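Local coordinates for protein cypemycin cysteine dehydrogenase (decarboxylating) (Streptomyces sp, PDB 6JDD) that oxidatively decarboxylates the C-terminal cysteine of the precursor peptide during biosynthesis of the linaridin cypemycin, with FAD bound between its subunits, at residues A[14-19]-A[43-48]; A[66-71]-A[109-114]. All blocks are in the same frame, centred on the assembly; numbering follows the deposited sequence.

Contact 1. Residues A[14-19]-A[43-48]. With FAD (flavin-adenine dinucleotide), chain B.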
loop_
_atom_site.group_PDB
_atom_site.type_symbol
_atom_site.label_atom_id
_atom_site.label_comp_id
_atom_site.label_asym_id
_atom_site.label_seq_id
_atom_site.Cartn_x
_atom_site.Cartn_y
_atom_site.Cartn_z
ATOM N N HIS A 14 2.954 -9.891 32.497
ATOM C CA HIS A 14 2.155 -9.022 31.608
ATOM C C HIS A 14 2.766 -7.630 31.634
ATOM O O HIS A 14 2.831 -7.018 32.724
ATOM C CB HIS A 14 0.690 -9.036 32.027
ATOM C CG HIS A 14 -0.172 -8.192 31.155
ATOM N ND1 HIS A 14 -0.235 -8.379 29.786
ATOM C CD2 HIS A 14 -0.960 -7.135 31.436
ATOM C CE1 HIS A 14 -1.045 -7.474 29.271
ATOM N NE2 HIS A 14 -1.479 -6.678 30.258
ATOM N N VAL A 15 3.274 -7.207 30.484
ATOM C CA VAL A 15 4.077 -5.960 30.342
ATOM C C VAL A 15 3.192 -4.896 29.712
ATOM O O VAL A 15 2.627 -5.169 28.637
ATOM C CB VAL A 15 5.330 -6.208 29.489
ATOM C CG1 VAL A 15 6.256 -4.984 29.465
ATOM C CG2 VAL A 15 6.064 -7.466 29.941
ATOM N N THR A 16 3.122 -3.705 30.309
ATOM C CA THR A 16 2.215 -2.608 29.867
ATOM C C THR A 16 3.054 -1.361 29.592
ATOM O O THR A 16 4.175 -1.336 29.971
ATOM C CB THR A 16 1.071 -2.357 30.875
ATOM O OG1 THR A 16 1.559 -1.655 32.025
ATOM C CG2 THR A 16 0.334 -3.620 31.299
ATOM N N GLY A 17 2.444 -0.349 28.973
ATOM C CA GLY A 17 3.080 0.755 28.230
ATOM C C GLY A 17 3.575 1.872 29.110
ATOM O O GLY A 17 3.189 3.043 28.929
ATOM N N SER A 18 4.502 1.572 29.975
ATOM C CA SER A 18 5.288 2.649 30.594
ATOM C C SER A 18 6.732 2.501 30.130
ATOM O O SER A 18 7.157 1.398 29.691
ATOM C CB SER A 18 5.118 2.644 32.086
ATOM O OG SER A 18 5.620 1.469 32.660
ATOM N N ILE A 19 7.476 3.587 30.220
ATOM C CA ILE A 19 8.900 3.611 29.799
ATOM C C ILE A 19 9.663 2.516 30.572
ATOM O O ILE A 19 10.564 1.904 29.976
ATOM C CB ILE A 19 9.462 5.038 29.931
ATOM C CG1 ILE A 19 10.818 5.139 29.246
ATOM C CG2 ILE A 19 9.493 5.494 31.373
ATOM C CD1 ILE A 19 10.679 4.937 27.748
ATOM N N SER A 43 3.308 -11.704 28.132
ATOM C CA SER A 43 2.341 -10.989 27.262
ATOM C C SER A 43 2.757 -9.516 27.217
ATOM O O SER A 43 3.284 -9.004 28.192
ATOM C CB SER A 43 0.897 -11.184 27.708
ATOM O OG SER A 43 0.661 -10.695 29.022
ATOM N N VAL A 44 2.574 -8.871 26.092
ATOM C CA VAL A 44 3.055 -7.481 25.919
ATOM C C VAL A 44 1.943 -6.693 25.233
ATOM O O VAL A 44 1.480 -7.101 24.192
ATOM C CB VAL A 44 4.344 -7.458 25.079
ATOM C CG1 VAL A 44 4.866 -6.055 24.923
ATOM C CG2 VAL A 44 5.423 -8.350 25.639
ATOM N N THR A 45 1.558 -5.560 25.781
ATOM C CA THR A 45 0.476 -4.723 25.214
ATOM C C THR A 45 1.054 -3.997 24.027
ATOM O O THR A 45 2.241 -3.739 23.998
ATOM C CB THR A 45 -0.122 -3.684 26.168
ATOM O OG1 THR A 45 0.815 -2.643 26.477
ATOM C CG2 THR A 45 -0.669 -4.319 27.426
ATOM N N PRO A 46 0.211 -3.654 23.038
ATOM C CA PRO A 46 0.642 -2.819 21.929
ATOM C C PRO A 46 1.461 -1.609 22.454
ATOM O O PRO A 46 2.502 -1.349 21.969
ATOM C CB PRO A 46 -0.713 -2.480 21.304
ATOM C CG PRO A 46 -1.519 -3.725 21.513
ATOM C CD PRO A 46 -1.196 -4.074 22.947
ATOM N N ALA A 47 0.943 -0.892 23.445
ATOM C CA ALA A 47 1.629 0.295 23.984
ATOM C C ALA A 47 3.037 -0.119 24.397
ATOM O O ALA A 47 3.993 0.556 24.056
ATOM C CB ALA A 47 0.852 0.886 25.135
ATOM N N ALA A 48 3.174 -1.189 25.165
ATOM C CA ALA A 48 4.494 -1.600 25.714
ATOM C C ALA A 48 5.436 -1.960 24.562
ATOM O O ALA A 48 6.653 -1.837 24.700
ATOM C CB ALA A 48 4.323 -2.773 26.640
HETATM P PA FAD B . -2.964 -1.096 25.778
HETATM O O1A FAD B . -3.416 -2.465 25.389
HETATM O O2A FAD B . -1.872 -0.459 24.985
HETATM O O5B FAD B . -4.230 -0.112 25.825
HETATM C C5B FAD B . -4.578 0.629 24.628
HETATM C C4B FAD B . -6.038 1.007 24.683
HETATM O O4B FAD B . -6.674 0.630 23.435
HETATM C C3B FAD B . -6.865 0.336 25.789
HETATM O O3B FAD B . -7.849 1.224 26.307
HETATM C C2B FAD B . -7.505 -0.845 25.055
HETATM O O2B FAD B . -8.700 -1.285 25.664
HETATM C C1B FAD B . -7.762 -0.230 23.684
HETATM N N9A FAD B . -7.827 -1.208 22.605
HETATM C C8A FAD B . -8.266 -2.507 22.676
HETATM N N7A FAD B . -8.195 -3.126 21.520
HETATM C C5A FAD B . -7.681 -2.178 20.643
HETATM C C6A FAD B . -7.372 -2.218 19.270
HETATM N N6A FAD B . -7.540 -3.291 18.503
HETATM N N1A FAD B . -6.874 -1.088 18.712
HETATM C C2A FAD B . -6.706 -0.010 19.489
HETATM N N3A FAD B . -6.960 0.143 20.786
HETATM C C4A FAD B . -7.452 -0.993 21.307
HETATM N N1 FAD B . 1.158 5.424 31.809
HETATM C C2 FAD B . 1.274 5.005 33.090
HETATM O O2 FAD B . 0.291 4.606 33.718
HETATM N N3 FAD B . 2.467 5.004 33.742
HETATM C C4 FAD B . 3.625 5.429 33.139
HETATM O O4 FAD B . 4.677 5.411 33.763
HETATM C C4X FAD B . 3.545 5.872 31.805
HETATM N N5 FAD B . 4.639 6.280 31.214
HETATM C C5X FAD B . 4.535 6.707 29.917
HETATM C C6 FAD B . 5.701 7.148 29.266
HETATM C C7 FAD B . 5.672 7.591 27.965
HETATM C C7M FAD B . 6.940 8.057 27.298
HETATM C C8 FAD B . 4.442 7.602 27.261
HETATM C C8M FAD B . 4.385 8.081 25.834
HETATM C C9 FAD B . 3.291 7.171 27.889
HETATM C C9A FAD B . 3.312 6.717 29.218
HETATM N N10 FAD B . 2.169 6.275 29.882
HETATM C C10 FAD B . 2.243 5.840 31.192
HETATM C "C1'" FAD B . 0.871 6.272 29.184
HETATM C "C2'" FAD B . 0.494 4.890 28.686
HETATM O "O2'" FAD B . 1.405 4.479 27.672
HETATM C "C3'" FAD B . -0.929 4.878 28.124
HETATM O "O3'" FAD B . -1.858 5.076 29.186
HETATM C "C4'" FAD B . -1.286 3.589 27.380
HETATM O "O4'" FAD B . -2.619 3.681 26.874
HETATM C "C5'" FAD B . -1.168 2.364 28.257
HETATM O "O5'" FAD B . -1.697 1.209 27.551
HETATM P P FAD B . -1.472 -0.255 28.164
HETATM O O1P FAD B . -1.883 -0.235 29.598
HETATM O O2P FAD B . -0.091 -0.706 27.815
HETATM O O3P FAD B . -2.534 -1.115 27.323
#
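Ser43 and His14 lie side by side on two parallel strands, and a hydrogen bond of 2.6 Å joins Ser43 OG to His14 ND1 at the edge of the imidazole. Ser43 OG also meets His12, so the hydroxyl bridges two histidines. The backbone carbonyl of Ser43 receives Val15 N, with Ser43 O and Val15 N 2.9 Å apart. Val44 pairs with Val15 on the other face of the sheet, its CG2 4.4 Å from Val15 CB. Thr45 follows the last strand residue; its N still reaches Val15 O at 3.1 Å, while OG1, set between the backbone N and the carbonyl carbon (chi1 68°), turns to the cofactor. OG1 donates to the FAD phosphate oxygen O2P and accepts from Ala48 N at 3.1 Å, an ST motif; Thr45 CG2 lies 3.7 Å from His14 CE1. A valine in place of Thr45 would probably leave O2P without this donor and Ala48 N without its acceptor. Pro46 CD and Ala47 N both face the adenosine-side phosphate, Pro46 beside O1A and Ala47 N in a hydrogen bond to O2A. Gly17, the centre of an inverse gamma turn, donates its N-H to O2P, with Gly17 N and O2P 2.8 Å apart, and takes the ribityl O2' hydroxyl on its O; its CA lies 3.8 Å from Ala47 CB. Ala48 CB packs against the backbone of Val15 and Thr16. The two loops grip the diphosphate at the carboxyl ends of strands 10-15 and 39-44, neighbours joined through helix 24-34 in a beta-alpha-beta unit; strand 90-95 flanks 10-15 and helix 111-118 packs on His14 and Ser43.

Contact 2. Residues A[66-71]-A[109-114]. With FAD (flavin-adenine dinucleotide), chain C.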
loop_
_atom_site.group_PDB
_atom_site.type_symbol
_atom_site.label_atom_id
_atom_site.label_comp_id
_atom_site.label_asym_id
_atom_site.label_seq_id
_atom_site.Cartn_x
_atom_site.Cartn_y
_atom_site.Cartn_z
ATOM N N TRP A 66 3.594 -13.477 23.646
ATOM C CA TRP A 66 2.531 -12.999 22.735
ATOM C C TRP A 66 2.180 -11.532 22.976
ATOM O O TRP A 66 2.355 -11.006 24.093
ATOM C CB TRP A 66 1.299 -13.873 22.801
ATOM C CG TRP A 66 0.874 -14.336 24.156
ATOM C CD1 TRP A 66 1.332 -15.441 24.805
ATOM C CD2 TRP A 66 -0.158 -13.786 24.990
ATOM N NE1 TRP A 66 0.677 -15.610 25.984
ATOM C CE2 TRP A 66 -0.249 -14.618 26.120
ATOM C CE3 TRP A 66 -1.013 -12.678 24.892
ATOM C CZ2 TRP A 66 -1.149 -14.381 27.151
ATOM C CZ3 TRP A 66 -1.912 -12.450 25.902
ATOM C CH2 TRP A 66 -1.967 -13.286 27.017
ATOM N N VAL A 67 1.735 -10.896 21.910
ATOM C CA VAL A 67 1.185 -9.531 21.972
ATOM C C VAL A 67 -0.256 -9.647 22.448
ATOM O O VAL A 67 -0.965 -10.576 22.003
ATOM C CB VAL A 67 1.318 -8.819 20.629
ATOM C CG1 VAL A 67 0.630 -7.470 20.694
ATOM C CG2 VAL A 67 2.790 -8.666 20.261
ATOM N N ASP A 68 -0.616 -8.769 23.380
ATOM C CA ASP A 68 -1.930 -8.755 24.055
ATOM C C ASP A 68 -3.003 -8.153 23.103
ATOM O O ASP A 68 -3.357 -6.967 23.207
ATOM C CB ASP A 68 -1.849 -8.027 25.406
ATOM C CG ASP A 68 -3.213 -7.983 26.095
ATOM O OD1 ASP A 68 -3.977 -8.922 25.851
ATOM O OD2 ASP A 68 -3.516 -6.983 26.850
ATOM N N SER A 69 -3.454 -8.963 22.167
ATOM C CA SER A 69 -4.376 -8.478 21.076
ATOM C C SER A 69 -5.176 -9.667 20.593
ATOM O O SER A 69 -4.597 -10.728 20.457
ATOM C CB SER A 69 -3.727 -7.808 19.909
ATOM O OG SER A 69 -4.684 -7.683 18.880
ATOM N N TRP A 70 -6.468 -9.478 20.414
ATOM C CA TRP A 70 -7.358 -10.614 20.065
ATOM C C TRP A 70 -7.049 -11.160 18.670
ATOM O O TRP A 70 -7.405 -12.316 18.457
ATOM C CB TRP A 70 -8.810 -10.196 20.178
ATOM C CG TRP A 70 -9.261 -10.128 21.592
ATOM C CD1 TRP A 70 -9.607 -9.019 22.301
ATOM C CD2 TRP A 70 -9.358 -11.223 22.501
ATOM N NE1 TRP A 70 -9.968 -9.360 23.580
ATOM C CE2 TRP A 70 -9.831 -10.710 23.727
ATOM C CE3 TRP A 70 -9.130 -12.587 22.385
ATOM C CZ2 TRP A 70 -10.078 -11.518 24.827
ATOM C CZ3 TRP A 70 -9.366 -13.386 23.472
ATOM C CH2 TRP A 70 -9.842 -12.858 24.670
ATOM N N ASP A 71 -6.406 -10.360 17.810
ATOM C CA ASP A 71 -5.918 -10.740 16.452
ATOM C C ASP A 71 -4.518 -11.347 16.433
ATOM O O ASP A 71 -4.093 -11.730 15.381
ATOM C CB ASP A 71 -5.790 -9.521 15.552
ATOM C CG ASP A 71 -7.115 -8.816 15.445
ATOM O OD1 ASP A 71 -8.154 -9.520 15.603
ATOM O OD2 ASP A 71 -7.093 -7.589 15.222
ATOM N N ASP A 109 -11.171 -6.392 27.205
ATOM C CA ASP A 109 -11.012 -5.868 25.806
ATOM C C ASP A 109 -9.624 -6.238 25.224
ATOM O O ASP A 109 -9.197 -5.678 24.171
ATOM C CB ASP A 109 -11.270 -4.354 25.753
ATOM C CG ASP A 109 -10.455 -3.543 26.753
ATOM O OD1 ASP A 109 -9.897 -4.166 27.687
ATOM O OD2 ASP A 109 -10.445 -2.306 26.622
ATOM N N SER A 110 -8.893 -7.097 25.924
ATOM C CA SER A 110 -7.631 -7.693 25.444
ATOM C C SER A 110 -7.545 -9.077 26.044
ATOM O O SER A 110 -8.154 -9.364 27.036
ATOM C CB SER A 110 -6.452 -6.829 25.759
ATOM O OG SER A 110 -6.010 -6.975 27.095
ATOM N N PRO A 111 -6.915 -10.036 25.378
ATOM C CA PRO A 111 -6.903 -11.399 25.916
ATOM C C PRO A 111 -6.195 -11.513 27.264
ATOM O O PRO A 111 -6.587 -12.333 27.995
ATOM C CB PRO A 111 -6.167 -12.159 24.796
ATOM C CG PRO A 111 -5.423 -11.086 24.035
ATOM C CD PRO A 111 -6.322 -9.891 24.050
ATOM N N ALA A 112 -5.163 -10.702 27.530
ATOM C CA ALA A 112 -4.470 -10.653 28.842
ATOM C C ALA A 112 -5.460 -10.169 29.900
ATOM O O ALA A 112 -5.446 -10.657 31.006
ATOM C CB ALA A 112 -3.232 -9.791 28.834
ATOM N N LEU A 113 -6.325 -9.229 29.559
ATOM C CA LEU A 113 -7.288 -8.759 30.578
ATOM C C LEU A 113 -8.376 -9.803 30.809
ATOM O O LEU A 113 -8.774 -9.936 31.942
ATOM C CB LEU A 113 -7.784 -7.348 30.271
ATOM C CG LEU A 113 -7.201 -6.330 31.243
ATOM C CD1 LEU A 113 -6.056 -5.563 30.635
ATOM C CD2 LEU A 113 -8.250 -5.409 31.809
ATOM N N MET A 114 -8.827 -10.503 29.770
ATOM C CA MET A 114 -9.757 -11.635 29.989
ATOM C C MET A 114 -9.083 -12.586 30.990
ATOM O O MET A 114 -9.690 -12.939 31.978
ATOM C CB MET A 114 -10.090 -12.344 28.666
ATOM C CG MET A 114 -10.984 -13.574 28.801
ATOM S SD MET A 114 -12.655 -13.090 29.216
ATOM C CE MET A 114 -13.297 -12.722 27.577
HETATM P PA FAD C . -15.851 -4.572 20.059
HETATM O O1A FAD C . -16.539 -3.409 19.422
HETATM O O2A FAD C . -15.148 -5.548 19.176
HETATM O O5B FAD C . -14.833 -4.039 21.179
HETATM C C5B FAD C . -13.460 -3.772 20.797
HETATM C C4B FAD C . -12.857 -2.782 21.764
HETATM O O4B FAD C . -12.227 -1.710 21.017
HETATM C C3B FAD C . -13.840 -2.097 22.724
HETATM O O3B FAD C . -13.250 -1.884 24.001
HETATM C C2B FAD C . -14.131 -0.773 22.012
HETATM O O2B FAD C . -14.548 0.244 22.897
HETATM C C1B FAD C . -12.768 -0.467 21.401
HETATM N N9A FAD C . -12.832 0.386 20.222
HETATM C C8A FAD C . -13.750 1.369 19.946
HETATM N N7A FAD C . -13.529 1.957 18.793
HETATM C C5A FAD C . -12.402 1.323 18.285
HETATM C C6A FAD C . -11.667 1.491 17.095
HETATM N N6A FAD C . -11.970 2.386 16.159
HETATM N N1A FAD C . -10.594 0.687 16.908
HETATM C C2A FAD C . -10.294 -0.213 17.854
HETATM N N3A FAD C . -10.909 -0.460 19.008
HETATM C C4A FAD C . -11.967 0.353 19.161
HETATM N N1 FAD C . -15.599 -12.941 25.135
HETATM C C2 FAD C . -16.725 -13.202 25.838
HETATM O O2 FAD C . -17.174 -12.384 26.644
HETATM N N3 FAD C . -17.410 -14.368 25.693
HETATM C C4 FAD C . -16.999 -15.349 24.824
HETATM O O4 FAD C . -17.645 -16.382 24.725
HETATM C C4X FAD C . -15.831 -15.113 24.074
HETATM N N5 FAD C . -15.424 -16.038 23.242
HETATM C C5X FAD C . -14.286 -15.785 22.524
HETATM C C6 FAD C . -13.835 -16.766 21.623
HETATM C C7 FAD C . -12.700 -16.581 20.871
HETATM C C7M FAD C . -12.245 -17.655 19.916
HETATM C C8 FAD C . -11.966 -15.376 21.002
HETATM C C8M FAD C . -10.720 -15.150 20.186
HETATM C C9 FAD C . -12.399 -14.405 21.881
HETATM C C9A FAD C . -13.558 -14.586 22.655
HETATM N N10 FAD C . -14.023 -13.626 23.552
HETATM C C10 FAD C . -15.169 -13.854 24.291
HETATM C "C1'" FAD C . -13.287 -12.360 23.717
HETATM C "C2'" FAD C . -13.937 -11.220 22.955
HETATM O "O2'" FAD C . -13.847 -11.464 21.555
HETATM C "C3'" FAD C . -13.261 -9.886 23.282
HETATM O "O3'" FAD C . -13.537 -9.536 24.634
HETATM C "C4'" FAD C . -13.694 -8.737 22.368
HETATM O "O4'" FAD C . -12.996 -7.545 22.733
HETATM C "C5'" FAD C . -15.183 -8.482 22.426
HETATM O "O5'" FAD C . -15.496 -7.270 21.688
HETATM P P FAD C . -17.030 -6.907 21.394
HETATM O O1P FAD C . -17.792 -7.000 22.674
HETATM O O2P FAD C . -17.489 -7.710 20.221
HETATM O O3P FAD C . -16.911 -5.366 20.962
#
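With CG anti to the backbone N (chi1 179°), Asp68 extends its carboxylate to the first turn of helix 111-118, whereas Trp70, its CG swung to the side of the backbone N (chi1 -76°), lays its indole along Pro111. The carboxylate divides its work. OD1 accepts Ala112 N at 2.7 Å, met from above the carboxylate plane, and OD2 takes the Ser110 hydroxyl on its syn side, with 2.5 Å between OD2 and Ser110 OG. Ser110 is the N-cap of the helix, and its OG also accepts a weak bond from Leu113 N. The carboxylate thereby holds both the N-cap side chain and a first-turn N-H. Pro111 sits over one face of the Trp70 indole in a CH-pi contact: CD stands 3.5 Å from the centroid of the five-membered ring, almost straight above it. The opposite indole face covers a FAD held chiefly by a neighbouring subunit, where C3' of the ribityl chain lies over the rim, 3.3 Å from Trp70 NE1. Met114 CB lies at the indole edge, 3.9 Å from Trp70 CZ2, and the bent Met114 chain carries CE to the flavin. Trp66 packs its CH2 against Ala112 CB at 4.1 Å. Asp109, salt-bridged to Arg102, leads into the helix and touches the adenosine ribose of the same FAD. Buried beside the positive end of the helix, the Asp68 carboxylate has its two oxygens supplied with donors, and the helix dipole would probably add to that attraction; the indole sandwiched between proline and ribityl chain makes this loop one wall of the intersubunit cofactor site.

In the fold
From the N terminus, strand 10-15 runs into helix 24-34 and returns as strand 39-44, and contact 1 closes this loop at the two strand ends. Contact 2 opens only afterwards: strand 65-67 leads through strand 90-95 and helix 97-104 to helix 111-118, which comes back against the 66-71 segment. The contacts therefore stand in series, neither nested nor crossed. They meet in the sheet, where 65-67 lies next to 39-44 and Val44 exchanges backbone hydrogen bonds with Trp66 and Asp68, while His14 packs on Ala112. Together they tie these neighbouring strands to helix 111-118, and each borders a flavin site shared between subunits.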